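Local coordinates for protein 24-sterol C-methyltransferase (Haloferax volcanii, PDB 6F5Z) that probably transfers methyl groups from S-adenosylmethionine as the putative methyltransferase partner of the activator Trm112, its true substrate being uncertain, at residues 40-45 / 103-109; 64-70 / 86-92. All coordinates share one frame; numbering follows the deposited sequence.

Contact 1. Residues 40-45 / 103-109; sequences DTVVDL and SVDHVWS
The carbonyl oxygen of Thr41 is gripped by two backbone donors, Asp105 N at 2.9 Å and His106 N at 3.2 Å. This two-donor grip opens the parallel pairing of strand 41-45 with strand 104-110, two central strands of the Rossmann-like methyltransferase sheet. The chain turns a corner at Asp105, and the carboxylate of that residue folds back on Thr41. Asp105 OD2 accepts from Thr41 N at 2.7 Å through its anti lone pair, and the bond is nearly straight (174°). The Asp40 carboxylate stacks on that of Asp105. The closeness of the like charges is probably eased by outside partners: Asp40 OD2 accepts from Glu37 N, and Asp105 OD1 bonds a glycerol and makes a long, weak ion pair with Lys131. Beyond the corner the ladder runs regularly through Val43 and Trp108 to Leu45. Val43, Val104, Val107 and Leu45 form an apolar row; Val43 CG2 meets Val104 CG2 at 3.6 Å. On the opposite face, Asp44 and Trp108 both leave with CG anti to the backbone N (Asp44 chi1 176°) and run the same way, carboxylate and ring planes 74° apart. Thr47 OG1 is hydrogen-bonded to Asp44 OD2, while Asp44 OD1 lies in the indole plane at the ring edge, 3.2 Å from Trp108 CD1.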
loop_
_atom_site.group_PDB
_atom_site.type_symbol
_atom_site.label_atom_id
_atom_site.label_comp_id
_atom_site.label_asym_id
_atom_site.label_seq_id
_atom_site.Cartn_x
_atom_site.Cartn_y
_atom_site.Cartn_z
ATOM N N ASP B 40 3.617 -17.679 3.782
ATOM C CA ASP B 40 2.344 -17.097 4.258
ATOM C C ASP B 40 1.089 -17.829 3.808
ATOM O O ASP B 40 1.091 -18.480 2.758
ATOM C CB ASP B 40 2.222 -15.639 3.825
ATOM C CG ASP B 40 2.972 -14.630 4.697
ATOM O OD1 ASP B 40 3.549 -15.042 5.746
ATOM O OD2 ASP B 40 3.061 -13.442 4.285
ATOM N N THR B 41 0.035 -17.700 4.621
ATOM C CA THR B 41 -1.283 -18.295 4.330
ATOM C C THR B 41 -2.141 -17.192 3.730
ATOM O O THR B 41 -2.285 -16.133 4.336
ATOM C CB THR B 41 -1.918 -18.827 5.603
ATOM O OG1 THR B 41 -1.187 -19.968 6.067
ATOM C CG2 THR B 41 -3.399 -19.235 5.385
ATOM N N VAL B 42 -2.702 -17.443 2.542
ATOM C CA VAL B 42 -3.545 -16.465 1.867
ATOM C C VAL B 42 -4.915 -17.066 1.563
ATOM O O VAL B 42 -5.002 -18.216 1.088
ATOM C CB VAL B 42 -2.852 -15.951 0.562
ATOM C CG1 VAL B 42 -3.758 -14.988 -0.249
ATOM C CG2 VAL B 42 -1.526 -15.263 0.907
ATOM N N VAL B 43 -5.963 -16.275 1.763
ATOM C CA VAL B 43 -7.334 -16.633 1.385
ATOM C C VAL B 43 -7.716 -15.746 0.188
ATOM O O VAL B 43 -7.504 -14.516 0.208
ATOM C CB VAL B 43 -8.315 -16.441 2.562
ATOM C CG1 VAL B 43 -9.780 -16.555 2.083
ATOM C CG2 VAL B 43 -8.046 -17.480 3.635
ATOM N N ASP B 44 -8.227 -16.387 -0.855
ATOM C CA ASP B 44 -8.651 -15.705 -2.075
ATOM C C ASP B 44 -10.179 -15.803 -2.123
ATOM O O ASP B 44 -10.736 -16.921 -2.247
ATOM C CB ASP B 44 -8.014 -16.440 -3.281
ATOM C CG ASP B 44 -8.398 -15.967 -4.654
ATOM O OD1 ASP B 44 -9.203 -15.010 -4.752
ATOM O OD2 ASP B 44 -7.891 -16.554 -5.639
ATOM N N LEU B 45 -10.846 -14.650 -1.908
ATOM C CA LEU B 45 -12.303 -14.616 -1.844
ATOM C C LEU B 45 -12.905 -14.418 -3.213
ATOM O O LEU B 45 -12.691 -13.364 -3.819
ATOM C CB LEU B 45 -12.748 -13.514 -0.906
ATOM C CG LEU B 45 -12.376 -13.700 0.550
ATOM C CD1 LEU B 45 -12.848 -12.490 1.350
ATOM C CD2 LEU B 45 -12.996 -14.967 1.152
ATOM N N SER B 103 -6.151 -16.238 11.798
ATOM C CA SER B 103 -5.494 -17.426 11.302
ATOM C C SER B 103 -4.894 -17.234 9.908
ATOM O O SER B 103 -4.240 -18.143 9.409
ATOM C CB SER B 103 -6.525 -18.556 11.234
ATOM O OG SER B 103 -7.565 -18.280 10.293
ATOM N N VAL B 104 -5.175 -16.089 9.253
ATOM C CA VAL B 104 -4.801 -15.828 7.842
ATOM C C VAL B 104 -3.828 -14.688 7.754
ATOM O O VAL B 104 -4.039 -13.648 8.388
ATOM C CB VAL B 104 -6.093 -15.613 6.993
ATOM C CG1 VAL B 104 -5.773 -15.215 5.568
ATOM C CG2 VAL B 104 -6.932 -16.905 7.002
ATOM N N ASP B 105 -2.766 -14.844 6.928
ATOM C CA ASP B 105 -1.817 -13.729 6.813
ATOM C C ASP B 105 -2.319 -12.624 5.894
ATOM O O ASP B 105 -2.086 -11.449 6.189
ATOM C CB ASP B 105 -0.452 -14.233 6.331
ATOM C CG ASP B 105 0.197 -15.195 7.326
ATOM O OD1 ASP B 105 0.494 -14.765 8.454
ATOM O OD2 ASP B 105 0.261 -16.403 7.030
ATOM N N HIS B 106 -2.949 -12.995 4.745
ATOM C CA HIS B 106 -3.470 -11.980 3.833
ATOM C C HIS B 106 -4.703 -12.501 3.129
ATOM O O HIS B 106 -4.859 -13.720 2.951
ATOM C CB HIS B 106 -2.452 -11.587 2.750
ATOM C CG HIS B 106 -1.143 -11.143 3.292
ATOM N ND1 HIS B 106 -0.063 -12.027 3.420
ATOM C CD2 HIS B 106 -0.802 -9.939 3.793
ATOM C CE1 HIS B 106 0.897 -11.316 3.987
ATOM N NE2 HIS B 106 0.515 -10.068 4.250
ATOM N N VAL B 107 -5.584 -11.565 2.757
ATOM C CA VAL B 107 -6.790 -11.918 1.980
ATOM C C VAL B 107 -6.711 -11.092 0.693
ATOM O O VAL B 107 -6.402 -9.892 0.715
ATOM C CB VAL B 107 -8.075 -11.551 2.772
ATOM C CG1 VAL B 107 -9.336 -11.764 1.922
ATOM C CG2 VAL B 107 -8.169 -12.388 4.047
ATOM N N TRP B 108 -7.014 -11.750 -0.440
ATOM C CA TRP B 108 -7.067 -11.154 -1.755
ATOM C C TRP B 108 -8.479 -11.335 -2.297
ATOM O O TRP B 108 -9.090 -12.384 -2.100
ATOM C CB TRP B 108 -6.112 -11.929 -2.699
ATOM C CG TRP B 108 -6.377 -11.718 -4.165
ATOM C CD1 TRP B 108 -7.164 -12.494 -4.976
ATOM C CD2 TRP B 108 -5.928 -10.613 -4.969
ATOM N NE1 TRP B 108 -7.187 -11.966 -6.264
ATOM C CE2 TRP B 108 -6.464 -10.792 -6.272
ATOM C CE3 TRP B 108 -5.123 -9.482 -4.709
ATOM C CZ2 TRP B 108 -6.139 -9.938 -7.331
ATOM C CZ3 TRP B 108 -4.837 -8.605 -5.749
ATOM C CH2 TRP B 108 -5.383 -8.819 -7.038
ATOM N N SER B 109 -8.985 -10.334 -3.003
ATOM C CA SER B 109 -10.226 -10.509 -3.732
ATOM C C SER B 109 -10.205 -9.624 -4.976
ATOM O O SER B 109 -9.952 -8.424 -4.883
ATOM C CB SER B 109 -11.430 -10.241 -2.842
ATOM O OG SER B 109 -12.640 -10.422 -3.564
HETATM O O HOH W 1 -2.497 -20.180 8.852
#

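Contact 2. Residues 64-70 / 86-92; sequences RGFGLDG and DLSFLVG. With SAH (S-adenosyl-L-homocysteine), chain G.
Asp86 starts the ladder: its carbonyl oxygen accepts from Gly65 N at 3.0 Å. The segments form the parallel strand pair of a beta-alpha-beta unit in the Rossmann-like fold. At Leu87, CD2 lies over the bare backbone of Gly65, 3.8 Å from Gly65 CA. Ser88 grips Gly65 O twice, with its N at 2.8 Å and its OG at 3.1 Å. The hydroxyl reaches this oxygen because chi1 (63°) sets OG between the backbone N and the carbonyl carbon. The hydroxyl bond lies on a carbonyl lone pair, whereas the amide comes from above the carbonyl plane. Phe89 drops its ring beside Gly67, CD1 standing 3.7 Å from Gly67 CA. Leu90 turns to the other face, where CD2 meets Phe66 CB at 3.9 Å, at the edge of the phenyl ring. Val91 CG1 rests against Asp69 O, and the Val91 backbone hydrogen-bonds to the UPF0434 family protein, a separate chain. Gly92 N closes the ladder on that same Asp69 O. Here the Asp69 carboxylate forks to the ribose of S-adenosyl-L-homocysteine: OD1 takes SAH O2' at 2.6 Å and OD2 takes SAH O3' at 2.7 Å. Leu87 and Phe89 pack on helix 51-60, and Phe89 also on helix 72-80, while strand 41-45 flanks 64-69.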
loop_
_atom_site.group_PDB
_atom_site.type_symbol
_atom_site.label_atom_id
_atom_site.label_comp_id
_atom_site.label_asym_id
_atom_site.label_seq_id
_atom_site.Cartn_x
_atom_site.Cartn_y
_atom_site.Cartn_z
ATOM N N ARG B 64 0.515 -21.611 1.976
ATOM C CA ARG B 64 -0.808 -22.241 2.002
ATOM C C ARG B 64 -1.779 -21.292 1.358
ATOM O O ARG B 64 -1.708 -20.084 1.606
ATOM C CB ARG B 64 -1.279 -22.510 3.429
ATOM C CG ARG B 64 -0.187 -23.148 4.282
ATOM C CD ARG B 64 -0.669 -23.847 5.507
ATOM N NE ARG B 64 -1.530 -23.029 6.357
ATOM C CZ ARG B 64 -2.304 -23.576 7.285
ATOM N NH1 ARG B 64 -3.073 -22.817 8.045
ATOM N NH2 ARG B 64 -2.320 -24.889 7.449
ATOM N N GLY B 65 -2.647 -21.817 0.520
ATOM C CA GLY B 65 -3.640 -20.953 -0.103
ATOM C C GLY B 65 -4.996 -21.588 -0.058
ATOM O O GLY B 65 -5.100 -22.834 -0.148
ATOM N N PHE B 66 -6.037 -20.745 0.158
ATOM C CA PHE B 66 -7.414 -21.233 0.174
ATOM C C PHE B 66 -8.208 -20.385 -0.796
ATOM O O PHE B 66 -8.301 -19.170 -0.585
ATOM C CB PHE B 66 -8.058 -21.109 1.556
ATOM C CG PHE B 66 -7.385 -21.894 2.641
ATOM C CD1 PHE B 66 -6.247 -21.402 3.274
ATOM C CD2 PHE B 66 -7.878 -23.131 3.030
ATOM C CE1 PHE B 66 -5.590 -22.152 4.245
ATOM C CE2 PHE B 66 -7.244 -23.867 4.035
ATOM C CZ PHE B 66 -6.100 -23.382 4.629
ATOM N N GLY B 67 -8.752 -21.009 -1.837
ATOM C CA GLY B 67 -9.564 -20.321 -2.830
ATOM C C GLY B 67 -11.020 -20.633 -2.545
ATOM O O GLY B 67 -11.461 -21.782 -2.710
ATOM N N LEU B 68 -11.740 -19.643 -2.028
ATOM C CA LEU B 68 -13.130 -19.804 -1.616
ATOM C C LEU B 68 -14.038 -19.277 -2.748
ATOM O O LEU B 68 -13.772 -18.214 -3.325
ATOM C CB LEU B 68 -13.380 -19.017 -0.303
ATOM C CG LEU B 68 -14.822 -19.033 0.243
ATOM C CD1 LEU B 68 -14.824 -18.976 1.742
ATOM C CD2 LEU B 68 -15.651 -17.796 -0.249
ATOM N N ASP B 69 -15.113 -20.025 -3.069
ATOM C CA ASP B 69 -16.035 -19.579 -4.108
ATOM C C ASP B 69 -17.397 -20.154 -3.791
ATOM O O ASP B 69 -17.507 -21.233 -3.225
ATOM C CB ASP B 69 -15.571 -19.980 -5.509
ATOM C CG ASP B 69 -16.113 -19.035 -6.539
ATOM O OD1 ASP B 69 -17.307 -19.189 -6.929
ATOM O OD2 ASP B 69 -15.372 -18.127 -6.945
ATOM N N GLY B 70 -18.437 -19.410 -4.096
ATOM C CA GLY B 70 -19.796 -19.898 -3.858
ATOM C C GLY B 70 -20.299 -20.815 -4.967
ATOM O O GLY B 70 -21.393 -21.376 -4.846
ATOM N N ASP B 86 -0.691 -27.591 -1.996
ATOM C CA ASP B 86 -0.485 -26.504 -1.017
ATOM C C ASP B 86 -1.551 -25.396 -1.213
ATOM O O ASP B 86 -1.792 -24.567 -0.321
ATOM C CB ASP B 86 0.940 -25.940 -1.111
ATOM C CG ASP B 86 2.031 -26.902 -0.639
ATOM O OD1 ASP B 86 1.843 -27.543 0.417
ATOM O OD2 ASP B 86 3.103 -26.940 -1.275
ATOM N N LEU B 87 -2.193 -25.401 -2.395
ATOM C CA LEU B 87 -3.281 -24.472 -2.716
ATOM C C LEU B 87 -4.528 -25.315 -2.766
ATOM O O LEU B 87 -4.600 -26.273 -3.543
ATOM C CB LEU B 87 -3.029 -23.733 -4.052
ATOM C CG LEU B 87 -1.713 -22.970 -4.181
ATOM C CD1 LEU B 87 -1.527 -22.373 -5.597
ATOM C CD2 LEU B 87 -1.564 -21.885 -3.097
ATOM N N SER B 88 -5.491 -24.990 -1.931
ATOM C CA SER B 88 -6.727 -25.753 -1.836
ATOM C C SER B 88 -7.897 -24.869 -2.153
ATOM O O SER B 88 -7.772 -23.635 -2.179
ATOM C CB SER B 88 -6.900 -26.297 -0.427
ATOM O OG SER B 88 -7.028 -25.229 0.506
ATOM N N PHE B 89 -9.032 -25.515 -2.446
ATOM C CA PHE B 89 -10.261 -24.847 -2.849
ATOM C C PHE B 89 -11.444 -25.353 -2.067
ATOM O O PHE B 89 -11.489 -26.519 -1.646
ATOM C CB PHE B 89 -10.472 -25.011 -4.372
ATOM C CG PHE B 89 -9.333 -24.382 -5.138
ATOM C CD1 PHE B 89 -9.286 -23.000 -5.334
ATOM C CD2 PHE B 89 -8.238 -25.146 -5.550
ATOM C CE1 PHE B 89 -8.187 -22.399 -5.965
ATOM C CE2 PHE B 89 -7.136 -24.545 -6.183
ATOM C CZ PHE B 89 -7.123 -23.179 -6.396
ATOM N N LEU B 90 -12.404 -24.462 -1.818
ATOM C CA LEU B 90 -13.582 -24.803 -1.017
ATOM C C LEU B 90 -14.768 -23.966 -1.457
ATOM O O LEU B 90 -14.614 -22.856 -2.007
ATOM C CB LEU B 90 -13.308 -24.580 0.497
ATOM C CG LEU B 90 -13.049 -23.125 0.958
ATOM C CD1 LEU B 90 -13.567 -22.901 2.360
ATOM C CD2 LEU B 90 -11.558 -22.752 0.915
ATOM N N VAL B 91 -15.949 -24.519 -1.229
ATOM C CA VAL B 91 -17.189 -23.796 -1.470
ATOM C C VAL B 91 -17.504 -23.044 -0.179
ATOM O O VAL B 91 -17.502 -23.618 0.909
ATOM C CB VAL B 91 -18.367 -24.740 -1.889
ATOM C CG1 VAL B 91 -19.576 -23.936 -2.390
ATOM C CG2 VAL B 91 -17.913 -25.716 -2.981
ATOM N N GLY B 92 -17.812 -21.761 -0.301
ATOM C CA GLY B 92 -18.169 -20.959 0.843
ATOM C C GLY B 92 -18.881 -19.689 0.432
ATOM O O GLY B 92 -19.078 -19.444 -0.773
HETATM N N SAH G . -11.408 -13.471 -8.820
HETATM C CA SAH G . -11.730 -14.091 -10.134
HETATM C CB SAH G . -13.272 -14.328 -10.377
HETATM C CG SAH G . -14.075 -13.032 -10.434
HETATM S SD SAH G . -15.845 -13.383 -10.745
HETATM C C SAH G . -11.157 -13.270 -11.319
HETATM O O SAH G . -10.478 -12.212 -10.968
HETATM O OXT SAH G . -11.323 -13.605 -12.469
HETATM C "C5'" SAH G . -16.562 -13.394 -9.084
HETATM C "C4'" SAH G . -16.333 -14.692 -8.332
HETATM O "O4'" SAH G . -16.853 -14.521 -6.988
HETATM C "C3'" SAH G . -17.112 -15.852 -8.963
HETATM O "O3'" SAH G . -16.302 -17.010 -9.164
HETATM C "C2'" SAH G . -18.312 -16.030 -8.026
HETATM O "O2'" SAH G . -18.849 -17.350 -7.967
HETATM C "C1'" SAH G . -17.743 -15.582 -6.681
HETATM N N9 SAH G . -18.739 -15.069 -5.738
HETATM C C8 SAH G . -19.634 -14.049 -5.953
HETATM N N7 SAH G . -20.380 -13.765 -4.913
HETATM C C5 SAH G . -19.943 -14.654 -3.942
HETATM C C6 SAH G . -20.337 -14.872 -2.602
HETATM N N6 SAH G . -21.324 -14.201 -1.992
HETATM N N1 SAH G . -19.700 -15.848 -1.908
HETATM C C2 SAH G . -18.754 -16.569 -2.526
HETATM N N3 SAH G . -18.300 -16.457 -3.777
HETATM C C4 SAH G . -18.935 -15.467 -4.440
#

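In the fold
Contacts 1 and 2 belong to one sheet, in the order 87-91, 64-69, 41-45, 104-110, and their centres lie about 10 Å apart. Strands 41-45 and 64-69 join them: Phe66 N lies 2.9 Å from Val42 O, and Asp44 N 2.8 Å from Phe66 O, both probable hydrogen bonds. Arg64 NE also bonds Thr41 OG1, and Arg64 NH2 forms a salt bridge with Asp7 of the UPF0434 chain. That partner's Ile8 packs on Thr41 and Phe66, so it touches both contacts. The cofactor product lies at the C-terminal strand ends. Contact 2 binds it directly; in contact 1 the nearest atoms of the Asp44 side chain and SAH are about 5 Å apart.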